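Local coordinates for cellulase (Xanthomonas axonopodis pv. citri, PDB 4W7W), which probably hydrolyses beta-1,4-glucosidic bonds of cellulose, as a glycosyl hydrolase family 5 cellulase able to hold cello-oligosaccharide fragments in its cleft, at residues 261-266 / 295-300. Sequence-based numbering, arbitrary orientation.
Sequences KGFLGE and GWTWWA. With BGC (beta-D-glucopyranose), chain B.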
loop_
_atom_site.group_PDB
_atom_site.type_symbol
_atom_site.label_atom_id
_atom_site.label_comp_id
_atom_site.label_asym_id
_atom_site.label_seq_id
_atom_site.Cartn_x
_atom_site.Cartn_y
_atom_site.Cartn_z
ATOM N N LYS A 261 0.281 12.383 9.174
ATOM C CA LYS A 261 -0.263 11.067 9.487
ATOM C C LYS A 261 0.439 10.032 8.621
ATOM O O LYS A 261 0.871 10.338 7.509
ATOM C CB LYS A 261 -1.753 11.017 9.153
ATOM C CG LYS A 261 -2.599 12.064 9.815
ATOM C CD LYS A 261 -2.684 11.832 11.289
ATOM C CE LYS A 261 -3.861 12.610 11.853
ATOM N NZ LYS A 261 -4.156 12.241 13.249
ATOM N N GLY A 262 0.469 8.797 9.124
ATOM C CA GLY A 262 1.112 7.673 8.460
ATOM C C GLY A 262 0.195 6.492 8.260
ATOM O O GLY A 262 -0.816 6.336 8.948
ATOM N N PHE A 263 0.601 5.636 7.342
ATOM C CA PHE A 263 -0.160 4.434 7.038
ATOM C C PHE A 263 0.819 3.322 6.737
ATOM O O PHE A 263 1.708 3.506 5.913
ATOM C CB PHE A 263 -1.071 4.697 5.816
ATOM C CG PHE A 263 -2.129 3.656 5.640
ATOM C CD1 PHE A 263 -1.829 2.397 5.150
ATOM C CD2 PHE A 263 -3.446 3.939 6.007
ATOM C CE1 PHE A 263 -2.808 1.405 5.066
ATOM C CE2 PHE A 263 -4.424 2.971 5.892
ATOM C CZ PHE A 263 -4.094 1.691 5.455
ATOM N N LEU A 264 0.681 2.167 7.404
ATOM C CA LEU A 264 1.596 1.056 7.187
ATOM C C LEU A 264 1.006 0.199 6.081
ATOM O O LEU A 264 0.199 -0.699 6.323
ATOM C CB LEU A 264 1.836 0.281 8.478
ATOM C CG LEU A 264 3.080 -0.609 8.472
ATOM C CD1 LEU A 264 4.387 0.164 8.332
ATOM C CD2 LEU A 264 3.114 -1.457 9.744
ATOM N N GLY A 265 1.387 0.511 4.844
ATOM C CA GLY A 265 0.726 -0.104 3.682
ATOM C C GLY A 265 1.041 -1.567 3.459
ATOM O O GLY A 265 0.252 -2.290 2.839
ATOM N N GLU A 266 2.212 -2.000 3.949
ATOM C CA GLU A 266 2.565 -3.404 3.980
ATOM C C GLU A 266 3.403 -3.670 5.210
ATOM O O GLU A 266 4.279 -2.881 5.570
ATOM C CB GLU A 266 3.404 -3.857 2.785
ATOM C CG GLU A 266 2.721 -3.732 1.451
ATOM C CD GLU A 266 3.541 -4.288 0.304
ATOM O OE1 GLU A 266 4.542 -5.028 0.539
ATOM O OE2 GLU A 266 3.178 -3.969 -0.851
ATOM N N GLY A 295 -3.493 3.828 10.226
ATOM C CA GLY A 295 -3.830 2.425 10.085
ATOM C C GLY A 295 -2.785 1.652 9.338
ATOM O O GLY A 295 -1.653 2.124 9.138
ATOM N N TRP A 296 -3.189 0.449 8.949
ATOM C CA TRP A 296 -2.295 -0.521 8.381
ATOM C C TRP A 296 -3.058 -1.518 7.543
ATOM O O TRP A 296 -4.244 -1.770 7.754
ATOM C CB TRP A 296 -1.511 -1.275 9.470
ATOM C CG TRP A 296 -2.271 -1.855 10.624
ATOM C CD1 TRP A 296 -2.250 -1.340 11.879
ATOM C CD2 TRP A 296 -3.074 -3.064 10.695
ATOM N NE1 TRP A 296 -2.989 -2.113 12.724
ATOM C CE2 TRP A 296 -3.491 -3.184 12.032
ATOM C CE3 TRP A 296 -3.445 -4.062 9.783
ATOM C CZ2 TRP A 296 -4.293 -4.245 12.469
ATOM C CZ3 TRP A 296 -4.243 -5.116 10.233
ATOM C CH2 TRP A 296 -4.654 -5.194 11.557
ATOM N N THR A 297 -2.328 -2.110 6.601
ATOM C CA THR A 297 -2.814 -3.236 5.806
ATOM C C THR A 297 -1.719 -4.291 5.718
ATOM O O THR A 297 -0.637 -4.064 5.198
ATOM C CB THR A 297 -3.293 -2.823 4.391
ATOM O OG1 THR A 297 -2.384 -1.907 3.759
ATOM C CG2 THR A 297 -4.651 -2.156 4.445
ATOM N N TRP A 298 -2.044 -5.470 6.231
ATOM C CA TRP A 298 -1.154 -6.629 6.239
ATOM C C TRP A 298 -0.887 -7.138 4.825
ATOM O O TRP A 298 -1.791 -7.153 3.982
ATOM C CB TRP A 298 -1.851 -7.725 7.029
ATOM C CG TRP A 298 -1.198 -9.065 7.011
ATOM C CD1 TRP A 298 -1.384 -10.050 6.092
ATOM C CD2 TRP A 298 -0.260 -9.570 7.956
ATOM N NE1 TRP A 298 -0.639 -11.154 6.414
ATOM C CE2 TRP A 298 0.063 -10.889 7.564
ATOM C CE3 TRP A 298 0.311 -9.064 9.119
ATOM C CZ2 TRP A 298 0.920 -11.709 8.315
ATOM C CZ3 TRP A 298 1.160 -9.872 9.846
ATOM C CH2 TRP A 298 1.452 -11.177 9.441
ATOM N N TRP A 299 0.326 -7.600 4.582
ATOM C CA TRP A 299 0.678 -8.288 3.348
ATOM C C TRP A 299 0.786 -9.781 3.665
ATOM O O TRP A 299 1.706 -10.167 4.372
ATOM C CB TRP A 299 2.008 -7.779 2.775
ATOM C CG TRP A 299 2.263 -8.421 1.440
ATOM C CD1 TRP A 299 2.824 -9.649 1.223
ATOM C CD2 TRP A 299 1.826 -7.950 0.176
ATOM N NE1 TRP A 299 2.795 -9.949 -0.116
ATOM C CE2 TRP A 299 2.174 -8.926 -0.780
ATOM C CE3 TRP A 299 1.159 -6.805 -0.245
ATOM C CZ2 TRP A 299 1.890 -8.771 -2.139
ATOM C CZ3 TRP A 299 0.856 -6.656 -1.589
ATOM C CH2 TRP A 299 1.230 -7.625 -2.518
ATOM N N ALA A 300 -0.103 -10.648 3.164
ATOM C CA ALA A 300 -1.221 -10.373 2.261
ATOM C C ALA A 300 -2.222 -11.511 2.351
ATOM O O ALA A 300 -1.957 -12.571 2.927
ATOM C CB ALA A 300 -0.733 -10.257 0.822
HETATM C C2 BGC B . 5.935 -12.048 -3.068
HETATM C C3 BGC B . 5.949 -12.542 -4.514
HETATM C C4 BGC B . 4.708 -12.107 -5.296
HETATM C C5 BGC B . 4.433 -10.629 -5.075
HETATM C C6 BGC B . 3.084 -10.219 -5.642
HETATM C C1 BGC B . 5.655 -10.554 -3.018
HETATM O O1 BGC B . 5.530 -10.090 -1.664
HETATM O O2 BGC B . 7.198 -12.323 -2.440
HETATM O O3 BGC B . 6.078 -13.969 -4.513
HETATM O O4 BGC B . 4.910 -12.271 -6.697
HETATM O O5 BGC B . 4.422 -10.325 -3.679
HETATM O O6 BGC B . 3.002 -8.816 -5.571
#
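F263 lays its ring across the backbone of the neighbouring strand: G295 O sits over the ring centre, 3.8 Å above its plane, while W296 N lies over the same face nearer the rim. Its CG stands anti to the backbone N (chi1 -165°), and CE1 thereby reaches T297 OG1, which approaches the ring edge in plane. G295, having no side chain, lets the ring lie this close to the strand. On the other face of the sheet, L264 CB meets W296 CB at 3.8 Å, beside helix 273-288. These are the last two strands of the (β/α)8 barrel, joined through that helix in a β-α-β unit. Their parallel register rests on L264 N to G295 O and T297 N to L264 O, both 2.9 Å and nearly straight. T297 OG1 adds a bond to G265 O (2.8 Å), arriving from above the carbonyl plane; N28 supplies the same oxygen with a second donor. Near the C-terminal end of the strands, where TIM barrels carry their active sites, the E266 carboxylate lies beside the W299 indole, planes 28° apart and CD 3.5 Å from CE3. Its OE1 is hydrogen-bonded to Y226 and OE2 salt-bridged to R67. W299 NE1 comes within 3.1 Å of O1 of a bound glucose, which is hydrogen-bonded to E33.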